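Local coordinates for cell cycle regulatory protein GcrA (Caulobacter crescentus, PDB 5YIU) that regulates the cell cycle as a transcription activator, probably contacting promoter DNA through this N-terminal, helix-turn-helix-like DNA-binding domain, at residues A[34-37]-A[38-41]; A[8-11]-A[12-16]. All blocks are in the same frame, centred on the assembly; numbering follows the deposited sequence. Where two conformers were deposited one is given.

Overall arrangement
Both interactions are starts of helices in a compact, all-helical DNA-binding domain of the helix-turn-helix class. Interaction 2 comes first along the chain and holds the beginning of helix 9-21; interaction 1 follows, leading from the loop after helix 25-32 into helix 37-47. In each, a threonine occupies the N-cap position. Their centres lie 13 Å apart, on opposite sides of the chain's centre, yet they touch. Val40 CG1 packs at 3.9 Å from Leu15 CD1, both residues buried, so the two capped helices share one small core; Val35 CG1, 3.7 Å from Arg11 NH1, packs at its border. Helix 37-47, probably the recognition helix by analogy with the class, thus rests on helix 9-21.

Interaction 1: residues A[34-37]-A[38-41]; sequences GVTR and NAVI
Thr36 caps the amino end of helix 37-47, the third helix of a helix-turn-helix domain, by turning its side chain back onto Ala39. With chi1 at 62°, OG1 sits between its own backbone N and carbonyl carbon and accepts from Ala39 N at 3.2 Å, taking the place of the carbonyl four residues back, which is not positioned to accept because the chain there is not yet helical. Threonine suits the position because its hydroxyl, carried on CB, is close enough to the backbone to turn back to an N-H of the first turn and can accept from it. Regular helical bonding then begins, as Thr36 O receives Val40 N at 3.0 Å.

The close-packed side of this turn is apolar. Val35, just before the cap, is branched and straddles two helix residues: CG2 meets Ala39 CB at 3.6 Å, while CG1 comes to Val40 CG2 at 4.1 Å, the two valine side chains crossing at about a right angle. The small Ala39 CB fits between Val35 CG2 and Thr36 OG1, the latter 3.5 Å away. Val40 is buried, and it continues inward against Ala29 of helix 25-32 and Leu15 of helix 9-21, so this small hydrophobic patch joins the loop to all three helices.

Arg37 and Asn38 make the looser, solvent-facing side. The extended arginine chain holds the guanidinium out beside the first turn, where Ile41 reaches it; along its length it also touches Ala25 and Ser26. Long and flexible, it can remain at the surface while its flat group lies against an apolar neighbour. Asn38 OD1 is at the guanidinium edge, near its plane, and the amide is turned 68° from that plane. Over one face of the guanidinium lies the methyl of Ile41, with CD1 3.4 Å from Arg37 NH1.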
# COMPACT_ATOMS: atom_id res chain seq x y z
N GLY A 34 -7.58 -4.42 4.07
CA GLY A 34 -7.82 -5.42 3.03
C GLY A 34 -6.64 -5.75 2.14
O GLY A 34 -6.82 -6.26 1.04
N VAL A 35 -5.43 -5.47 2.60
CA VAL A 35 -4.22 -5.76 1.82
C VAL A 35 -3.12 -6.15 2.81
O VAL A 35 -3.13 -5.70 3.96
CB VAL A 35 -3.81 -4.52 0.96
CG1 VAL A 35 -3.44 -3.33 1.84
CG2 VAL A 35 -2.68 -4.84 -0.00
N THR A 36 -2.21 -7.01 2.38
CA THR A 36 -1.15 -7.47 3.28
C THR A 36 0.12 -6.64 3.18
O THR A 36 0.33 -5.87 2.24
CB THR A 36 -0.72 -8.90 2.96
OG1 THR A 36 -0.20 -8.95 1.64
CG2 THR A 36 -1.90 -9.87 3.10
N ARG A 37 0.97 -6.82 4.18
CA ARG A 37 2.29 -6.21 4.22
C ARG A 37 3.08 -6.47 2.94
O ARG A 37 3.62 -5.55 2.32
CB ARG A 37 3.03 -6.77 5.43
CG ARG A 37 4.44 -6.32 5.53
CD ARG A 37 5.14 -6.93 6.72
NE ARG A 37 6.45 -6.32 6.85
CZ ARG A 37 7.53 -6.72 6.17
NH1 ARG A 37 7.45 -7.74 5.35
NH2 ARG A 37 8.68 -6.10 6.33
N ASN A 38 3.14 -7.73 2.52
CA ASN A 38 3.92 -8.06 1.33
C ASN A 38 3.34 -7.46 0.06
O ASN A 38 4.09 -7.10 -0.85
CB ASN A 38 4.05 -9.58 1.18
CG ASN A 38 5.03 -10.18 2.18
OD1 ASN A 38 5.66 -9.46 2.96
ND2 ASN A 38 5.14 -11.50 2.17
N ALA A 39 2.02 -7.33 -0.01
CA ALA A 39 1.42 -6.72 -1.19
C ALA A 39 1.73 -5.22 -1.24
O ALA A 39 1.97 -4.67 -2.32
CB ALA A 39 -0.08 -6.98 -1.23
N VAL A 40 1.78 -4.58 -0.08
CA VAL A 40 2.21 -3.18 -0.01
C VAL A 40 3.66 -3.05 -0.51
O VAL A 40 3.97 -2.16 -1.30
CB VAL A 40 2.06 -2.62 1.42
CG1 VAL A 40 2.82 -1.32 1.58
CG2 VAL A 40 0.58 -2.43 1.76
N ILE A 41 4.54 -3.94 -0.05
CA ILE A 41 5.92 -3.92 -0.51
C ILE A 41 6.01 -4.05 -2.03
O ILE A 41 6.73 -3.29 -2.69
CB ILE A 41 6.77 -5.02 0.18
CG1 ILE A 41 6.95 -4.66 1.66
CG2 ILE A 41 8.12 -5.19 -0.52
CD1 ILE A 41 7.56 -5.78 2.52

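Interaction 2: residues A[8-11]-A[12-16]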
# COMPACT_ATOMS: atom_id res chain seq x y z
N THR A 8 -6.58 1.95 -6.28
CA THR A 8 -7.24 3.18 -6.70
C THR A 8 -6.29 4.36 -6.54
O THR A 8 -5.30 4.28 -5.83
CB THR A 8 -8.46 3.44 -5.83
OG1 THR A 8 -8.04 3.56 -4.46
CG2 THR A 8 -9.48 2.30 -5.97
N ASP A 9 -6.60 5.47 -7.19
CA ASP A 9 -5.79 6.67 -7.06
C ASP A 9 -5.64 7.06 -5.59
O ASP A 9 -4.55 7.47 -5.17
CB ASP A 9 -6.38 7.83 -7.85
CG ASP A 9 -6.26 7.65 -9.34
OD1 ASP A 9 -5.58 6.69 -9.78
OD2 ASP A 9 -6.84 8.46 -10.08
N GLU A 10 -6.70 6.93 -4.81
CA GLU A 10 -6.62 7.30 -3.41
C GLU A 10 -5.70 6.37 -2.62
O GLU A 10 -4.94 6.80 -1.77
CB GLU A 10 -8.01 7.36 -2.76
CG GLU A 10 -7.97 7.92 -1.34
CD GLU A 10 -9.31 7.86 -0.63
OE1 GLU A 10 -10.31 7.49 -1.28
OE2 GLU A 10 -9.35 8.17 0.58
N ARG A 11 -5.79 5.07 -2.89
CA ARG A 11 -4.98 4.12 -2.16
C ARG A 11 -3.50 4.29 -2.50
O ARG A 11 -2.64 4.21 -1.63
CB ARG A 11 -5.47 2.70 -2.40
CG ARG A 11 -6.79 2.42 -1.69
CD ARG A 11 -7.42 1.11 -2.09
NE ARG A 11 -6.70 -0.02 -1.52
CZ ARG A 11 -6.94 -0.52 -0.31
NH1 ARG A 11 -6.23 -1.55 0.14
NH2 ARG A 11 -7.88 -0.00 0.46
N VAL A 12 -3.22 4.59 -3.76
CA VAL A 12 -1.86 4.86 -4.20
C VAL A 12 -1.32 6.14 -3.55
O VAL A 12 -0.20 6.16 -3.06
CB VAL A 12 -1.77 4.94 -5.74
CG1 VAL A 12 -0.40 5.41 -6.18
CG2 VAL A 12 -2.08 3.57 -6.36
N SER A 13 -2.12 7.20 -3.55
CA SER A 13 -1.71 8.45 -2.94
C SER A 13 -1.42 8.28 -1.45
O SER A 13 -0.42 8.80 -0.95
CB SER A 13 -2.77 9.52 -3.16
OG SER A 13 -2.44 10.73 -2.48
N THR A 14 -2.27 7.54 -0.76
CA THR A 14 -2.07 7.26 0.65
C THR A 14 -0.81 6.44 0.89
O THR A 14 -0.01 6.74 1.78
CB THR A 14 -3.29 6.52 1.22
OG1 THR A 14 -4.43 7.40 1.17
CG2 THR A 14 -3.06 6.07 2.65
N LEU A 15 -0.62 5.39 0.10
CA LEU A 15 0.57 4.55 0.25
C LEU A 15 1.83 5.38 0.07
O LEU A 15 2.78 5.28 0.86
CB LEU A 15 0.53 3.40 -0.75
CG LEU A 15 1.74 2.44 -0.74
CD1 LEU A 15 1.30 1.02 -1.11
CD2 LEU A 15 2.82 2.91 -1.70
N LYS A 16 1.83 6.20 -0.98
CA LYS A 16 2.99 7.01 -1.30
C LYS A 16 3.33 7.98 -0.17
O LYS A 16 4.48 8.04 0.27
CB LYS A 16 2.74 7.76 -2.61
CG LYS A 16 3.87 8.68 -3.04
CD LYS A 16 3.49 9.37 -4.34
CE LYS A 16 4.36 10.58 -4.57
NZ LYS A 16 3.98 11.31 -5.81
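Thr14 turns its hydroxyl back toward Glu10 because chi1 is -65°, which places OG1 beside its own backbone N and opposite the carbonyl carbon. From there OG1 donates to Glu10 O at 3.0 Å, one helical turn earlier. The same oxygen takes the regular helix bond from Thr14 N at 2.9 Å, and the two donors reach it from opposite faces of the carbonyl plane, the hydroxyl tilted 32° and the amide 26°. A threonine within a helix can thus satisfy its hydroxyl on the backbone of the preceding turn.

At the helix start the counterpart is Thr8, the N-cap. Its OG1, turned back toward the first turn, accepts from Arg11 N at 3.1 Å, and its carbonyl oxygen receives Val12 N at 3.0 Å. Val12 also leans on that oxygen, with CG2 only 3.3 Å from Thr8 O, and its branched side chain reaches on to Trp7 and Lys43. Ser13 N and Leu15 N continue the helical pattern, bonded to Asp9 O and Arg11 O; Leu15, large and apolar, goes into the core against Val44 and Leu47 of helix 37-47.

Arg11 bends at its third torsion, and its guanidinium bonds outside this helix, NH1 to Gly33 O and NH2 to Leu32 O, tying the first turn to the end of helix 25-32. Replacing Thr14 with a valine would probably leave Glu10 O without its hydroxyl donor, held by the backbone N-H alone. Early in the helix, the acidic Asp9 and Glu10 are likely to be favoured electrostatically by the positive end of the helix dipole, while the capping hydroxyl supplies an acceptor for one of its first N-H groups.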